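Local coordinates for putative cytoplasmic protein (Salmonella enterica subsp. enterica serovar Typhimurium, PDB 4IQN), which is of unknown function and belongs to a family defined by a domain that remains uncharacterised, at residues A[125-139]-A[150-162]. Residues are numbered along the deposited sequence; the frame is centred on the assembly and turned at random. Where two conformers were deposited one is given.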
ATOM      1  N   LEU A 125       3.251  -4.312   5.586  1.00 17.38           N
ATOM      2  CA  LEU A 125       2.569  -3.795   4.398  1.00 19.23           C
ATOM      3  C   LEU A 125       1.189  -3.335   4.790  1.00 19.21           C
ATOM      4  O   LEU A 125       0.545  -3.945   5.609  1.00 20.74           O
ATOM      5  CB  LEU A 125       2.406  -4.879   3.310  1.00 18.21           C
ATOM      6  CG  LEU A 125       3.690  -5.540   2.835  1.00 19.90           C
ATOM      7  CD1 LEU A 125       3.416  -6.756   1.960  1.00 21.91           C
ATOM      8  CD2 LEU A 125       4.516  -4.513   2.090  1.00 16.93           C
ATOM      9  N   ILE A 126       0.746  -2.245   4.175  1.00 17.47           N
ATOM     10  CA  ILE A 126      -0.637  -1.825   4.217  1.00 19.09           C
ATOM     11  C   ILE A 126      -1.171  -1.948   2.817  1.00 18.28           C
ATOM     12  O   ILE A 126      -0.618  -1.325   1.880  1.00 19.82           O
ATOM     13  CB  ILE A 126      -0.800  -0.370   4.719  1.00 19.76           C
ATOM     14  CG1 ILE A 126      -0.369  -0.214   6.190  1.00 19.73           C
ATOM     15  CG2 ILE A 126      -2.236   0.091   4.573  1.00 21.07           C
ATOM     16  CD1 ILE A 126      -0.455   1.231   6.673  1.00 18.79           C
ATOM     17  N   ARG A 127      -2.256  -2.699   2.655  1.00 20.44           N
ATOM     18  CA  ARG A 127      -2.834  -2.900   1.315  1.00 17.11           C
ATOM     19  C   ARG A 127      -3.629  -1.682   0.919  1.00 19.48           C
ATOM     20  O   ARG A 127      -4.409  -1.157   1.706  1.00 21.36           O
ATOM     21  CB  ARG A 127      -3.748  -4.126   1.307  1.00 21.90           C
ATOM     22  CG  ARG A 127      -4.316  -4.574  -0.036  1.00 21.37           C
ATOM     23  CD  ARG A 127      -3.230  -4.922  -1.020  1.00 24.59           C
ATOM     24  NE  ARG A 127      -3.724  -5.887  -1.990  1.00 23.64           N
ATOM     25  CZ  ARG A 127      -4.264  -5.588  -3.172  1.00 26.85           C
ATOM     26  NH1 ARG A 127      -4.369  -4.326  -3.608  1.00 29.03           N
ATOM     27  NH2 ARG A 127      -4.662  -6.581  -3.939  1.00 25.82           N
ATOM     28  N   ILE A 128      -3.435  -1.233  -0.313  1.00 16.93           N
ATOM     29  CA  ILE A 128      -4.219  -0.132  -0.913  1.00 18.43           C
ATOM     30  C   ILE A 128      -5.067  -0.729  -2.036  1.00 19.62           C
ATOM     31  O   ILE A 128      -4.576  -1.543  -2.826  1.00 21.07           O
ATOM     32  CB  ILE A 128      -3.288   0.942  -1.493  1.00 18.54           C
ATOM     33  CG1 ILE A 128      -2.492   1.632  -0.392  1.00 21.87           C
ATOM     34  CG2 ILE A 128      -4.043   1.986  -2.364  1.00 18.09           C
ATOM     35  CD1 ILE A 128      -3.300   2.495   0.566  1.00 22.42           C
ATOM     36  N   ASP A 129      -6.337  -0.333  -2.108  1.00 18.82           N
ATOM     37  CA  ASP A 129      -7.247  -0.852  -3.103  1.00 21.24           C
ATOM     38  C   ASP A 129      -6.978  -0.092  -4.404  1.00 21.71           C
ATOM     39  O   ASP A 129      -6.868   1.112  -4.399  1.00 20.36           O
ATOM     40  CB  ASP A 129      -8.671  -0.693  -2.637  1.00 20.08           C
ATOM     41  CG  ASP A 129      -8.914  -1.428  -1.311  1.00 25.02           C
ATOM     42  OD1 ASP A 129      -8.942  -2.692  -1.349  1.00 27.65           O
ATOM     43  OD2 ASP A 129      -9.023  -0.756  -0.254  1.00 27.56           O
ATOM     44  N   HIS A 130      -6.844  -0.829  -5.493  1.00 24.28           N
ATOM     45  CA  HIS A 130      -6.325  -0.293  -6.742  1.00 24.10           C
ATOM     46  C   HIS A 130      -7.398  -0.313  -7.817  1.00 27.61           C
ATOM     47  O   HIS A 130      -8.444  -0.943  -7.660  1.00 28.38           O
ATOM     48  CB  HIS A 130      -5.104  -1.113  -7.170  1.00 23.01           C
ATOM     49  CG  HIS A 130      -4.390  -0.565  -8.364  1.00 23.14           C
ATOM     50  ND1 HIS A 130      -4.115   0.773  -8.515  1.00 23.84           N
ATOM     51  CD2 HIS A 130      -3.900  -1.182  -9.467  1.00 23.85           C
ATOM     52  CE1 HIS A 130      -3.476   0.962  -9.659  1.00 21.90           C
ATOM     53  NE2 HIS A 130      -3.348  -0.210 -10.259  1.00 24.07           N
ATOM     54  N   VAL A 131      -7.156   0.445  -8.875  1.00 26.17           N
ATOM     55  CA  VAL A 131      -8.125   0.627  -9.934  1.00 26.22           C
ATOM     56  C   VAL A 131      -7.934  -0.381 -11.062  1.00 30.52           C
ATOM     57  O   VAL A 131      -8.783  -0.469 -11.954  1.00 32.39           O
ATOM     58  CB  VAL A 131      -8.048   2.060 -10.489  1.00 29.09           C
ATOM     59  CG1 VAL A 131      -8.397   3.056  -9.391  1.00 32.52           C
ATOM     60  CG2 VAL A 131      -6.656   2.368 -11.073  1.00 25.57           C
ATOM     61  N   GLY A 132      -6.844  -1.145 -11.006  1.00 31.21           N
ATOM     62  CA  GLY A 132      -6.547  -2.201 -11.984  1.00 35.61           C
ATOM     63  C   GLY A 132      -6.181  -3.518 -11.318  1.00 30.82           C
ATOM     64  O   GLY A 132      -6.450  -3.727 -10.139  1.00 31.65           O
ATOM     65  N   ASP A 133      -5.554  -4.406 -12.091  1.00 29.90           N
ATOM     66  CA  ASP A 133      -5.227  -5.771 -11.672  1.00 33.37           C
ATOM     67  C   ASP A 133      -4.075  -5.818 -10.672  1.00 30.43           C
ATOM     68  O   ASP A 133      -3.948  -6.774  -9.900  1.00 29.04           O
ATOM     69  CB  ASP A 133      -4.817  -6.635 -12.881  1.00 41.31           C
ATOM     70  CG  ASP A 133      -5.936  -6.795 -13.936  1.00 55.29           C
ATOM     71  OD1 ASP A 133      -7.121  -6.996 -13.561  1.00 56.26           O
ATOM     72  OD2 ASP A 133      -5.619  -6.746 -15.157  1.00 65.95           O
ATOM     73  N   GLN A 134      -3.194  -4.836 -10.695  1.00 27.15           N
ATOM     74  CA  GLN A 134      -2.034  -4.901  -9.795  1.00 23.07           C
ATOM     75  C   GLN A 134      -2.440  -4.748  -8.329  1.00 22.74           C
ATOM     76  O   GLN A 134      -3.481  -4.144  -8.011  1.00 27.19           O
ATOM     77  CB  GLN A 134      -0.987  -3.857 -10.122  1.00 23.42           C
ATOM     78  CG  GLN A 134      -0.313  -4.103 -11.444  1.00 23.09           C
ATOM     79  CD  GLN A 134       0.845  -3.177 -11.751  1.00 22.35           C
ATOM     80  OE1 GLN A 134       1.232  -2.308 -10.970  1.00 23.83           O
ATOM     81  NE2 GLN A 134       1.397  -3.359 -12.939  1.00 23.13           N
ATOM     82  N   ALA A 135      -1.589  -5.269  -7.457  1.00 18.68           N
ATOM     83  CA  ALA A 135      -1.697  -4.986  -6.007  1.00 19.77           C
ATOM     84  C   ALA A 135      -0.812  -3.801  -5.662  1.00 19.07           C
ATOM     85  O   ALA A 135       0.318  -3.680  -6.184  1.00 20.15           O
ATOM     86  CB  ALA A 135      -1.293  -6.233  -5.183  1.00 16.79           C
ATOM     87  N   ILE A 136      -1.281  -2.942  -4.743  1.00 17.51           N
ATOM     88  CA  ILE A 136      -0.568  -1.765  -4.348  1.00 18.95           C
ATOM     89  C   ILE A 136      -0.435  -1.852  -2.818  1.00 16.80           C
ATOM     90  O   ILE A 136      -1.416  -2.235  -2.146  1.00 17.62           O
ATOM     91  CB  ILE A 136      -1.388  -0.484  -4.638  1.00 18.46           C
ATOM     92  CG1 ILE A 136      -1.869  -0.371  -6.097  1.00 20.42           C
ATOM     93  CG2 ILE A 136      -0.667   0.770  -4.207  1.00 18.46           C
ATOM     94  CD1 ILE A 136      -0.750  -0.296  -7.073  1.00 21.85           C
ATOM     95  N   PHE A 137       0.746  -1.502  -2.288  1.00 16.37           N
ATOM     96  CA  PHE A 137       0.983  -1.575  -0.833  1.00 16.98           C
ATOM     97  C   PHE A 137       1.755  -0.346  -0.402  1.00 17.55           C
ATOM     98  O   PHE A 137       2.586   0.192  -1.131  1.00 16.19           O
ATOM     99  CB  PHE A 137       1.831  -2.782  -0.434  1.00 17.46           C
ATOM    100  CG  PHE A 137       1.414  -4.080  -1.027  1.00 16.27           C
ATOM    101  CD1 PHE A 137       0.521  -4.920  -0.381  1.00 19.76           C
ATOM    102  CD2 PHE A 137       1.940  -4.503  -2.237  1.00 20.25           C
ATOM    103  CE1 PHE A 137       0.131  -6.120  -0.928  1.00 17.25           C
ATOM    104  CE2 PHE A 137       1.581  -5.701  -2.771  1.00 22.32           C
ATOM    105  CZ  PHE A 137       0.667  -6.518  -2.140  1.00 20.88           C
ATOM    106  N   ILE A 138       1.488   0.110   0.806  1.00 17.08           N
ATOM    107  CA  ILE A 138       2.358   1.005   1.460  1.00 17.67           C
ATOM    108  C   ILE A 138       3.411   0.129   2.132  1.00 16.30           C
ATOM    109  O   ILE A 138       3.068  -0.833   2.857  1.00 20.36           O
ATOM    110  CB  ILE A 138       1.621   1.903   2.484  1.00 18.66           C
ATOM    111  CG1 ILE A 138       0.386   2.577   1.873  1.00 22.25           C
ATOM    112  CG2 ILE A 138       2.552   2.967   2.982  1.00 20.82           C
ATOM    113  CD1 ILE A 138      -0.365   3.415   2.899  1.00 22.91           C
ATOM    114  N   TYR A 139       4.667   0.463   1.881  1.00 17.55           N
ATOM    115  CA  TYR A 139       5.818  -0.350   2.307  1.00 17.77           C
ATOM    116  C   TYR A 139       6.356   0.254   3.577  1.00 18.90           C
ATOM    117  O   TYR A 139       6.986   1.311   3.539  1.00 18.95           O
ATOM    118  CB  TYR A 139       6.896  -0.328   1.197  1.00 18.07           C
ATOM    119  CG  TYR A 139       7.818  -1.509   1.179  1.00 17.98           C
ATOM    120  CD1 TYR A 139       7.335  -2.795   0.939  1.00 18.81           C
ATOM    121  CD2 TYR A 139       9.191  -1.358   1.378  1.00 18.77           C
ATOM    122  CE1 TYR A 139       8.199  -3.906   0.921  1.00 17.97           C
ATOM    123  CE2 TYR A 139      10.054  -2.476   1.355  1.00 19.03           C
ATOM    124  CZ  TYR A 139       9.553  -3.742   1.132  1.00 16.94           C
ATOM    125  OH  TYR A 139      10.410  -4.858   1.111  1.00 22.94           O
ATOM    126  N   PRO A 150       7.249   4.491   1.168  1.00 17.10           N
ATOM    127  CA  PRO A 150       7.139   4.185  -0.279  1.00 17.32           C
ATOM    128  C   PRO A 150       5.898   3.367  -0.625  1.00 18.33           C
ATOM    129  O   PRO A 150       5.258   2.770   0.252  1.00 17.63           O
ATOM    130  CB  PRO A 150       8.383   3.347  -0.564  1.00 19.84           C
ATOM    131  CG  PRO A 150       9.242   3.442   0.633  1.00 17.98           C
ATOM    132  CD  PRO A 150       8.358   3.770   1.794  1.00 17.46           C
ATOM    133  N   ILE A 151       5.559   3.325  -1.910  1.00 17.15           N
ATOM    134  CA  ILE A 151       4.577   2.407  -2.439  1.00 16.56           C
ATOM    135  C   ILE A 151       5.300   1.237  -3.112  1.00 18.29           C
ATOM    136  O   ILE A 151       6.324   1.430  -3.779  1.00 17.45           O
ATOM    137  CB  ILE A 151       3.701   3.130  -3.474  1.00 16.63           C
ATOM    138  CG1 ILE A 151       2.868   4.207  -2.750  1.00 18.07           C
ATOM    139  CG2 ILE A 151       2.810   2.166  -4.263  1.00 18.97           C
ATOM    140  CD1 ILE A 151       1.766   3.627  -1.879  1.00 21.70           C
ATOM    141  N   ALA A 152       4.766   0.037  -2.909  1.00 17.77           N
ATOM    142  CA  ALA A 152       5.204  -1.154  -3.636  1.00 14.92           C
ATOM    143  C   ALA A 152       4.060  -1.633  -4.509  1.00 18.09           C
ATOM    144  O   ALA A 152       2.872  -1.445  -4.163  1.00 16.89           O
ATOM    145  CB  ALA A 152       5.615  -2.236  -2.685  1.00 18.06           C
ATOM    146  N   ARG A 153       4.422  -2.262  -5.631  1.00 18.22           N
ATOM    147  CA  ARG A 153       3.483  -2.860  -6.546  1.00 15.87           C
ATOM    148  C   ARG A 153       3.775  -4.341  -6.737  1.00 17.15           C
ATOM    149  O   ARG A 153       4.935  -4.771  -6.654  1.00 20.32           O
ATOM    150  CB  ARG A 153       3.517  -2.145  -7.928  1.00 16.46           C
ATOM    151  CG  ARG A 153       2.884  -0.788  -7.909  1.00 15.69           C
ATOM    152  CD  ARG A 153       3.044  -0.076  -9.228  1.00 17.09           C
ATOM    153  NE  ARG A 153       2.318   1.169  -9.286  1.00 18.48           N
ATOM    154  CZ  ARG A 153       1.109   1.341  -9.831  1.00 20.85           C
ATOM    155  NH1 ARG A 153       0.468   0.355 -10.429  1.00 21.16           N
ATOM    156  NH2 ARG A 153       0.560   2.532  -9.833  1.00 18.39           N
HETATM  157  N   MSE A 154       2.728  -5.116  -6.999  1.00 17.67           N
HETATM  158  CA  MSE A 154       2.877  -6.529  -7.335  1.00 18.47           C
HETATM  159  C   MSE A 154       1.990  -6.880  -8.502  1.00 21.90           C
HETATM  160  O   MSE A 154       0.798  -6.601  -8.524  1.00 22.77           O
HETATM  161  CB  MSE A 154       2.646  -7.408  -6.116  1.00 21.02           C
HETATM  162  CG  MSE A 154       2.659  -8.887  -6.450  1.00 28.99           C
HETATM  163 SE   MSE A 154       2.473  -9.833  -4.778  1.00 38.27          SE
HETATM  164  CE  MSE A 154       3.403 -11.461  -5.322  1.00 44.31           C
ATOM    165  N   GLU A 155       2.570  -7.519  -9.490  1.00 26.16           N
ATOM    166  CA  GLU A 155       1.821  -7.987 -10.647  1.00 25.23           C
ATOM    167  C   GLU A 155       2.294  -9.368 -10.974  1.00 26.12           C
ATOM    168  O   GLU A 155       3.491  -9.584 -11.104  1.00 26.28           O
ATOM    169  CB  GLU A 155       2.061  -7.097 -11.851  1.00 28.29           C
ATOM    170  CG  GLU A 155       1.082  -7.428 -12.974  1.00 39.73           C
ATOM    171  CD  GLU A 155       1.448  -6.726 -14.244  1.00 51.67           C
ATOM    172  OE1 GLU A 155       2.525  -7.045 -14.835  1.00 53.08           O
ATOM    173  OE2 GLU A 155       0.641  -5.859 -14.637  1.00 61.73           O
ATOM    174  N   ARG A 156       1.359 -10.294 -11.110  1.00 27.06           N
ATOM    175  CA  ARG A 156       1.657 -11.716 -11.199  1.00 30.49           C
ATOM    176  C   ARG A 156       2.728 -12.079 -10.163  1.00 27.79           C
ATOM    177  O   ARG A 156       2.508 -11.915  -8.967  1.00 28.40           O
ATOM    178  CB  ARG A 156       1.993 -12.108 -12.634  1.00 38.29           C
ATOM    179  CG  ARG A 156       0.781 -11.943 -13.557  1.00 50.13           C
ATOM    180  CD  ARG A 156       1.189 -11.259 -14.830  1.00 61.72           C
ATOM    181  NE  ARG A 156       2.204 -12.027 -15.529  1.00 67.91           N
ATOM    182  CZ  ARG A 156       2.956 -11.557 -16.530  1.00 75.76           C
ATOM    183  NH1 ARG A 156       3.841 -12.357 -17.127  1.00 67.38           N
ATOM    184  NH2 ARG A 156       2.833 -10.290 -16.948  1.00 77.39           N
ATOM    185  N   ASN A 157       3.871 -12.566 -10.602  1.00 25.24           N
ATOM    186  CA  ASN A 157       4.915 -12.959  -9.682  1.00 28.96           C
ATOM    187  C   ASN A 157       5.917 -11.902  -9.294  1.00 25.37           C
ATOM    188  O   ASN A 157       6.853 -12.219  -8.574  1.00 30.60           O
ATOM    189  CB  ASN A 157       5.722 -14.076 -10.334  1.00 28.28           C
ATOM    190  CG  ASN A 157       6.369 -13.621 -11.630  1.00 31.62           C
ATOM    191  OD1 ASN A 157       5.662 -13.146 -12.526  1.00 28.14           O
ATOM    192  ND2 ASN A 157       7.706 -13.715 -11.726  1.00 28.87           N
ATOM    193  N   GLU A 158       5.737 -10.668  -9.771  0.70 24.03           N
ATOM    194  CA  GLU A 158       6.740  -9.606  -9.600  0.70 24.12           C
ATOM    195  C   GLU A 158       6.325  -8.639  -8.472  0.70 23.60           C
ATOM    196  O   GLU A 158       5.147  -8.312  -8.326  0.70 24.38           O
ATOM    197  CB  GLU A 158       6.919  -8.801 -10.905  0.70 22.08           C
ATOM    198  CG  GLU A 158       7.417  -9.587 -12.120  0.70 27.86           C
ATOM    199  CD  GLU A 158       8.924  -9.755 -12.149  0.70 36.29           C
ATOM    200  OE1 GLU A 158       9.635  -9.139 -11.333  0.70 33.02           O
ATOM    201  OE2 GLU A 158       9.408 -10.518 -13.002  0.70 45.68           O
ATOM    202  N   PHE A 159       7.302  -8.192  -7.697  1.00 20.84           N
ATOM    203  CA  PHE A 159       7.048  -7.250  -6.585  1.00 19.69           C
ATOM    204  C   PHE A 159       8.147  -6.209  -6.611  1.00 19.79           C
ATOM    205  O   PHE A 159       9.310  -6.575  -6.661  1.00 24.06           O
ATOM    206  CB  PHE A 159       7.088  -8.041  -5.255  1.00 23.69           C
ATOM    207  CG  PHE A 159       6.798  -7.215  -4.026  1.00 22.26           C
ATOM    208  CD1 PHE A 159       7.705  -6.286  -3.569  1.00 21.33           C
ATOM    209  CD2 PHE A 159       5.625  -7.412  -3.314  1.00 21.98           C
ATOM    210  CE1 PHE A 159       7.444  -5.523  -2.440  1.00 22.00           C
ATOM    211  CE2 PHE A 159       5.353  -6.656  -2.196  1.00 23.38           C
ATOM    212  CZ  PHE A 159       6.261  -5.714  -1.756  1.00 20.01           C
ATOM    213  N   TRP A 160       7.805  -4.923  -6.637  1.00 21.36           N
ATOM    214  CA  TRP A 160       8.799  -3.854  -6.724  1.00 17.84           C
ATOM    215  C   TRP A 160       8.380  -2.541  -6.071  1.00 17.61           C
ATOM    216  O   TRP A 160       7.206  -2.259  -5.947  1.00 18.88           O
ATOM    217  CB  TRP A 160       9.157  -3.562  -8.205  1.00 18.91           C
ATOM    218  CG  TRP A 160       8.049  -2.954  -9.023  1.00 19.45           C
ATOM    219  CD1 TRP A 160       7.919  -1.631  -9.368  1.00 22.74           C
ATOM    220  CD2 TRP A 160       6.965  -3.638  -9.675  1.00 20.08           C
ATOM    221  NE1 TRP A 160       6.816  -1.456 -10.158  1.00 20.43           N
ATOM    222  CE2 TRP A 160       6.204  -2.655 -10.358  1.00 18.33           C
ATOM    223  CE3 TRP A 160       6.529  -4.964  -9.710  1.00 20.32           C
ATOM    224  CZ2 TRP A 160       5.049  -2.953 -11.047  1.00 20.78           C
ATOM    225  CZ3 TRP A 160       5.379  -5.272 -10.434  1.00 23.10           C
ATOM    226  CH2 TRP A 160       4.665  -4.264 -11.108  1.00 21.62           C
ATOM    227  N   LEU A 161       9.361  -1.746  -5.675  1.00 18.65           N
ATOM    228  CA  LEU A 161       9.109  -0.383  -5.186  1.00 20.17           C
ATOM    229  C   LEU A 161       8.804   0.515  -6.374  1.00 19.29           C
ATOM    230  O   LEU A 161       9.516   0.511  -7.389  1.00 20.63           O
ATOM    231  CB  LEU A 161      10.260   0.193  -4.432  1.00 25.63           C
ATOM    232  CG  LEU A 161      10.322   0.142  -2.931  1.00 31.37           C
ATOM    233  CD1 LEU A 161      11.094   1.386  -2.536  1.00 30.66           C
ATOM    234  CD2 LEU A 161       9.023   0.018  -2.169  1.00 24.64           C
ATOM    235  N   ALA A 162       7.742   1.262  -6.227  1.00 18.02           N
ATOM    236  CA  ALA A 162       7.189   2.040  -7.312  1.00 17.59           C
ATOM    237  C   ALA A 162       7.113   3.555  -6.938  1.00 16.29           C
ATOM    238  O   ALA A 162       8.173   4.202  -6.780  1.00 17.71           O
ATOM    239  CB  ALA A 162       5.882   1.413  -7.731  1.00 20.46           C
TER
HETATM  240  O   HOH W   1      -1.715   1.020 -12.161  1.00 36.94           O
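Gln134 links two charged side chains through the two ends of its amide. Arg153 NH1 donates to Gln134 OE1 over 2.8 Å; the acceptor lies in the guanidinium plane, yet the donor stands above the amide carbonyl plane, the amide and guanidinium planes standing 78° apart. From the other end, Gln134 NE2 reaches Glu155 OE2 at 3.1 Å, nearly straight (168°) but from above the carboxylate plane. These two bonds should fix the amide's rotation. Arg153, extended from CG to NE, brings NH1 also to a water shared with His130 NE2, while NH2 forms a salt bridge with Glu163 OE2 and His130 ND1 is hydrogen-bonded to Tyr169 OH. Ile136 CD1 lies over one guanidinium face, 3.6 Å from Arg153 NH1.

Backbone bonds define the pairing: Ala135 with Met154 and Phe137 with Ala152 are hydrogen-bonded antiparallel pairs, and Tyr139 N adds a bond to Pro150 O (2.9 Å), making 135-140 and 151-155 a hairpin. Bonds from Ile126 N to Ile138 O and Trp160 N to Arg153 O add edge strands 124-128 and 158-161, completing a four-stranded antiparallel meander.

Apolar packing occupies both faces. Beside Arg153, Ile136 CG2 meets Ile151 CG2 at 3.7 Å. On the opposite face from Ile136 and Arg153, Phe137, Tyr139 and Phe159 cluster: Tyr139 CE1 approaches the Phe159 ring edge, 3.8 Å from CZ, whereas the Phe137 and Phe159 rings are near parallel (23°) but barely overlap. Met154, present as selenomethionine, sets CB at the edge of the Phe137 ring, and the side chain of Met154 touches helix 93-99.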